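Local atomic coordinates of cellulose synthase 1 (Gluconacetobacter xylinus, PDB entry 4I86), a protein that belongs to the cellulose synthases and is represented here by its C-terminal regulatory PilZ domain, a small antiparallel beta-barrel fold followed by a C-terminal helix. Residues E67-I75 / G82-N90. Numbering follows the deposited sequence.
Sequences ELILPARII and GIFIWTIDN
R73 and I85 form a hydrogen-bonded antiparallel pair, with R73 N to I85 O at 2.9 Å and I85 N to R73 O at 3.1 Å. I75 N adds a nearly straight bond to I83 O (2.8 Å, 177°). Beyond the strand end, T87 N reaches P71 O from above the carbonyl plane. Two waters finish this end: one donates to both P71 O and T87 O, the other joins A72 O to T87 OG1, so a hydroxyl side chain suits the place where regular strand 82-86 ends.

Apolar packing lines the inner face. I74, with CG1 anti to its backbone N (chi1 -173°), lays that carbon over the F84 ring, 4.2 Å from its centroid. L70 CD2 likewise covers one face of the W86 six-membered ring, 15° off the normal, while small A72 fits its CB against W86 CE3 (4.0 Å). W86 NE1, buried with its indole, bonds to S37 O. On the outer face R73 CB packs against I85 CG1, leaving its long polar chain outside. At the hairpin's other end I75 CG2 meets I85 CG1 at 3.9 Å.

Main-chain bonds thus fix the register, CH-pi contacts pack the strands together on the buried side, and F84 and W86, touching I59, tie the hairpin to the barrel.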
ATOM      1  N   GLU A  67      -3.524  -5.857  12.718  1.00 25.25           N
ATOM      2  CA  GLU A  67      -3.155  -6.266  11.369  1.00 30.08           C
ATOM      3  C   GLU A  67      -4.028  -5.507  10.356  1.00 26.78           C
ATOM      4  O   GLU A  67      -5.255  -5.440  10.504  1.00 28.96           O
ATOM      5  CB  GLU A  67      -3.350  -7.776  11.212  1.00 28.69           C
ATOM      6  CG  GLU A  67      -2.901  -8.361   9.895  1.00 28.19           C
ATOM      7  CD  GLU A  67      -3.246  -9.848   9.793  1.00 32.30           C
ATOM      8  OE1 GLU A  67      -4.424 -10.209  10.050  1.00 30.35           O
ATOM      9  OE2 GLU A  67      -2.343 -10.651   9.461  1.00 30.70           O
ATOM     10  N   LEU A  68      -3.397  -4.909   9.346  1.00 22.66           N
ATOM     11  CA  LEU A  68      -4.145  -4.224   8.290  1.00 23.82           C
ATOM     12  C   LEU A  68      -3.823  -4.877   6.964  1.00 23.61           C
ATOM     13  O   LEU A  68      -2.656  -4.958   6.573  1.00 20.99           O
ATOM     14  CB  LEU A  68      -3.786  -2.732   8.215  1.00 21.33           C
ATOM     15  CG  LEU A  68      -3.899  -1.958   9.530  1.00 31.22           C
ATOM     16  CD1 LEU A  68      -3.483  -0.505   9.348  1.00 26.96           C
ATOM     17  CD2 LEU A  68      -5.314  -2.046  10.071  1.00 33.89           C
ATOM     18  N   ILE A  69      -4.854  -5.321   6.254  1.00 20.63           N
ATOM     19  CA  ILE A  69      -4.645  -5.940   4.950  1.00 20.98           C
ATOM     20  C   ILE A  69      -5.429  -5.158   3.906  1.00 19.90           C
ATOM     21  O   ILE A  69      -6.649  -5.052   4.000  1.00 18.31           O
ATOM     22  CB  ILE A  69      -5.078  -7.432   4.965  1.00 20.43           C
ATOM     23  CG1 ILE A  69      -4.212  -8.193   5.964  1.00 20.27           C
ATOM     24  CG2 ILE A  69      -4.987  -8.009   3.540  1.00 18.48           C
ATOM     25  CD1 ILE A  69      -4.770  -9.502   6.438  1.00 25.72           C
ATOM     26  N   LEU A  70      -4.730  -4.586   2.930  1.00 16.00           N
ATOM     27  CA  LEU A  70      -5.382  -3.682   1.997  1.00 19.73           C
ATOM     28  C   LEU A  70      -5.136  -4.085   0.552  1.00 19.42           C
ATOM     29  O   LEU A  70      -3.984  -4.167   0.124  1.00 20.10           O
ATOM     30  CB  LEU A  70      -4.898  -2.242   2.222  1.00 20.53           C
ATOM     31  CG  LEU A  70      -4.820  -1.703   3.669  1.00 17.34           C
ATOM     32  CD1 LEU A  70      -3.454  -1.962   4.279  1.00 19.90           C
ATOM     33  CD2 LEU A  70      -5.121  -0.221   3.677  1.00 17.40           C
ATOM     34  N   PRO A  71      -6.215  -4.323  -0.214  1.00 15.82           N
ATOM     35  CA  PRO A  71      -6.042  -4.566  -1.656  1.00 21.10           C
ATOM     36  C   PRO A  71      -5.507  -3.306  -2.311  1.00 23.71           C
ATOM     37  O   PRO A  71      -5.770  -2.193  -1.838  1.00 20.11           O
ATOM     38  CB  PRO A  71      -7.471  -4.828  -2.165  1.00 21.80           C
ATOM     39  CG  PRO A  71      -8.270  -5.139  -0.946  1.00 24.75           C
ATOM     40  CD  PRO A  71      -7.631  -4.343   0.179  1.00 22.95           C
ATOM     41  N   ALA A  72      -4.761  -3.474  -3.393  1.00 24.82           N
ATOM     42  CA  ALA A  72      -4.184  -2.328  -4.062  1.00 25.23           C
ATOM     43  C   ALA A  72      -3.780  -2.711  -5.464  1.00 26.02           C
ATOM     44  O   ALA A  72      -3.977  -3.851  -5.900  1.00 26.52           O
ATOM     45  CB  ALA A  72      -2.990  -1.773  -3.276  1.00 21.61           C
ATOM     46  N   ARG A  73      -3.236  -1.737  -6.173  1.00 26.63           N
ATOM     47  CA  ARG A  73      -2.684  -1.964  -7.492  1.00 29.80           C
ATOM     48  C   ARG A  73      -1.286  -1.362  -7.509  1.00 28.39           C
ATOM     49  O   ARG A  73      -1.130  -0.190  -7.180  1.00 25.75           O
ATOM     50  CB  ARG A  73      -3.593  -1.320  -8.556  1.00 30.96           C
ATOM     51  CG  ARG A  73      -4.669  -2.274  -9.092  1.00 32.00           C
ATOM     52  CD  ARG A  73      -5.604  -1.651 -10.116  1.00 39.06           C
ATOM     53  NE  ARG A  73      -6.714  -0.940  -9.483  1.00 49.60           N
ATOM     54  CZ  ARG A  73      -7.844  -0.586 -10.099  1.00 54.68           C
ATOM     55  NH1 ARG A  73      -8.037  -0.882 -11.385  1.00 45.27           N
ATOM     56  NH2 ARG A  73      -8.787   0.061  -9.417  1.00 47.24           N
ATOM     57  N   ILE A  74      -0.264  -2.156  -7.836  1.00 26.19           N
ATOM     58  CA  ILE A  74       1.050  -1.555  -8.043  1.00 26.51           C
ATOM     59  C   ILE A  74       1.023  -0.877  -9.414  1.00 33.70           C
ATOM     60  O   ILE A  74       0.551  -1.458 -10.396  1.00 30.71           O
ATOM     61  CB  ILE A  74       2.246  -2.561  -7.900  1.00 31.81           C
ATOM     62  CG1 ILE A  74       3.583  -1.803  -7.974  1.00 33.61           C
ATOM     63  CG2 ILE A  74       2.177  -3.664  -8.954  1.00 30.34           C
ATOM     64  CD1 ILE A  74       4.768  -2.540  -7.375  1.00 35.27           C
ATOM     65  N   ILE A  75       1.480   0.369  -9.478  1.00 34.45           N
ATOM     66  CA  ILE A  75       1.381   1.111 -10.731  1.00 35.88           C
ATOM     67  C   ILE A  75       2.753   1.455 -11.312  1.00 37.17           C
ATOM     68  O   ILE A  75       2.886   1.661 -12.517  1.00 41.34           O
ATOM     69  CB  ILE A  75       0.505   2.394 -10.586  1.00 35.98           C
ATOM     70  CG1 ILE A  75       1.069   3.331  -9.518  1.00 33.18           C
ATOM     71  CG2 ILE A  75      -0.953   2.025 -10.268  1.00 34.03           C
ATOM     72  CD1 ILE A  75       0.492   4.754  -9.570  1.00 33.50           C
ATOM     73  N   GLY A  82       8.344   1.160  -4.892  1.00 38.60           N
ATOM     74  CA  GLY A  82       7.099   0.694  -5.480  1.00 35.20           C
ATOM     75  C   GLY A  82       6.001   1.704  -5.174  1.00 31.05           C
ATOM     76  O   GLY A  82       5.885   2.174  -4.033  1.00 27.22           O
ATOM     77  N   ILE A  83       5.212   2.063  -6.188  1.00 32.88           N
ATOM     78  CA  ILE A  83       4.108   3.013  -5.999  1.00 32.08           C
ATOM     79  C   ILE A  83       2.772   2.306  -6.160  1.00 28.81           C
ATOM     80  O   ILE A  83       2.548   1.587  -7.144  1.00 31.19           O
ATOM     81  CB  ILE A  83       4.148   4.198  -6.996  1.00 37.07           C
ATOM     82  CG1 ILE A  83       5.518   4.890  -6.975  1.00 37.14           C
ATOM     83  CG2 ILE A  83       2.989   5.174  -6.705  1.00 32.82           C
ATOM     84  CD1 ILE A  83       5.911   5.476  -5.627  1.00 38.15           C
ATOM     85  N   PHE A  84       1.867   2.538  -5.211  1.00 26.22           N
ATOM     86  CA  PHE A  84       0.581   1.840  -5.223  1.00 25.60           C
ATOM     87  C   PHE A  84      -0.591   2.810  -5.117  1.00 25.49           C
ATOM     88  O   PHE A  84      -0.453   3.911  -4.597  1.00 23.67           O
ATOM     89  CB  PHE A  84       0.505   0.856  -4.047  1.00 27.35           C
ATOM     90  CG  PHE A  84       1.624  -0.155  -4.014  1.00 26.75           C
ATOM     91  CD1 PHE A  84       1.419  -1.448  -4.459  1.00 26.01           C
ATOM     92  CD2 PHE A  84       2.879   0.190  -3.525  1.00 27.55           C
ATOM     93  CE1 PHE A  84       2.444  -2.382  -4.432  1.00 25.66           C
ATOM     94  CE2 PHE A  84       3.909  -0.743  -3.496  1.00 27.24           C
ATOM     95  CZ  PHE A  84       3.687  -2.025  -3.950  1.00 26.91           C
ATOM     96  N   ILE A  85      -1.743   2.378  -5.622  1.00 22.98           N
ATOM     97  CA  ILE A  85      -3.009   3.025  -5.324  1.00 24.18           C
ATOM     98  C   ILE A  85      -3.923   2.016  -4.632  1.00 21.08           C
ATOM     99  O   ILE A  85      -3.983   0.861  -5.034  1.00 22.16           O
ATOM    100  CB  ILE A  85      -3.705   3.549  -6.605  1.00 27.12           C
ATOM    101  CG1 ILE A  85      -3.858   2.416  -7.624  1.00 24.63           C
ATOM    102  CG2 ILE A  85      -2.919   4.710  -7.201  1.00 25.05           C
ATOM    103  CD1 ILE A  85      -4.669   2.801  -8.850  1.00 24.52           C
ATOM    104  N   TRP A  86      -4.613   2.442  -3.581  1.00 19.61           N
ATOM    105  CA  TRP A  86      -5.556   1.562  -2.891  1.00 20.69           C
ATOM    106  C   TRP A  86      -6.697   1.173  -3.809  1.00 22.65           C
ATOM    107  O   TRP A  86      -7.100   1.953  -4.664  1.00 26.25           O
ATOM    108  CB  TRP A  86      -6.130   2.260  -1.660  1.00 20.56           C
ATOM    109  CG  TRP A  86      -5.074   2.781  -0.721  1.00 20.34           C
ATOM    110  CD1 TRP A  86      -4.907   4.068  -0.305  1.00 19.65           C
ATOM    111  CD2 TRP A  86      -4.029   2.020  -0.113  1.00 19.09           C
ATOM    112  NE1 TRP A  86      -3.829   4.155   0.545  1.00 21.23           N
ATOM    113  CE2 TRP A  86      -3.274   2.906   0.677  1.00 20.18           C
ATOM    114  CE3 TRP A  86      -3.668   0.664  -0.148  1.00 19.49           C
ATOM    115  CZ2 TRP A  86      -2.184   2.483   1.429  1.00 19.57           C
ATOM    116  CZ3 TRP A  86      -2.588   0.249   0.591  1.00 18.54           C
ATOM    117  CH2 TRP A  86      -1.851   1.155   1.369  1.00 20.20           C
ATOM    118  N   THR A  87      -7.208  -0.041  -3.605  1.00 23.67           N
ATOM    119  CA  THR A  87      -8.424  -0.545  -4.228  1.00 24.91           C
ATOM    120  C   THR A  87      -9.490  -0.620  -3.132  1.00 30.81           C
ATOM    121  O   THR A  87      -9.319  -1.335  -2.148  1.00 27.25           O
ATOM    122  CB  THR A  87      -8.211  -1.988  -4.741  1.00 28.77           C
ATOM    123  OG1 THR A  87      -7.238  -1.994  -5.796  1.00 32.74           O
ATOM    124  CG2 THR A  87      -9.503  -2.563  -5.259  1.00 32.75           C
ATOM    125  N   ILE A  88     -10.587   0.104  -3.296  1.00 31.67           N
ATOM    126  CA  ILE A  88     -11.602   0.179  -2.252  1.00 29.22           C
ATOM    127  C   ILE A  88     -12.962  -0.258  -2.799  1.00 34.46           C
ATOM    128  O   ILE A  88     -13.611   0.490  -3.538  1.00 37.13           O
ATOM    129  CB  ILE A  88     -11.720   1.629  -1.708  1.00 29.13           C
ATOM    130  CG1 ILE A  88     -10.364   2.145  -1.206  1.00 26.92           C
ATOM    131  CG2 ILE A  88     -12.765   1.702  -0.591  1.00 28.21           C
ATOM    132  CD1 ILE A  88     -10.426   3.521  -0.544  1.00 29.35           C
ATOM    133  N   ASP A  89     -13.404  -1.456  -2.432  1.00 37.12           N
ATOM    134  CA  ASP A  89     -14.653  -1.998  -2.977  1.00 39.40           C
ATOM    135  C   ASP A  89     -15.758  -2.125  -1.937  1.00 43.02           C
ATOM    136  O   ASP A  89     -16.839  -2.646  -2.234  1.00 42.21           O
ATOM    137  CB  ASP A  89     -14.412  -3.383  -3.581  1.00 41.09           C
ATOM    138  CG  ASP A  89     -13.447  -3.354  -4.740  1.00 42.00           C
ATOM    139  OD1 ASP A  89     -13.489  -2.392  -5.543  1.00 45.27           O
ATOM    140  OD2 ASP A  89     -12.652  -4.306  -4.849  1.00 48.50           O
ATOM    141  N   ASN A  90     -15.475  -1.687  -0.716  1.00 33.44           N
ATOM    142  CA  ASN A  90     -16.474  -1.698   0.347  1.00 33.32           C
ATOM    143  C   ASN A  90     -16.049  -0.822   1.533  1.00 33.04           C
ATOM    144  O   ASN A  90     -14.922  -0.305   1.577  1.00 27.09           O
ATOM    145  CB  ASN A  90     -16.783  -3.132   0.794  1.00 32.92           C
ATOM    146  CG  ASN A  90     -15.568  -3.847   1.368  1.00 37.98           C
ATOM    147  OD1 ASN A  90     -14.743  -3.239   2.060  1.00 32.82           O
ATOM    148  ND2 ASN A  90     -15.446  -5.153   1.075  1.00 39.80           N
TER
HETATM  149  O   HOH W   1      -7.325  -0.769  -0.140  1.00 20.51           O
HETATM  150  O   HOH W   2      -6.991  -4.637  -6.689  1.00 32.35           O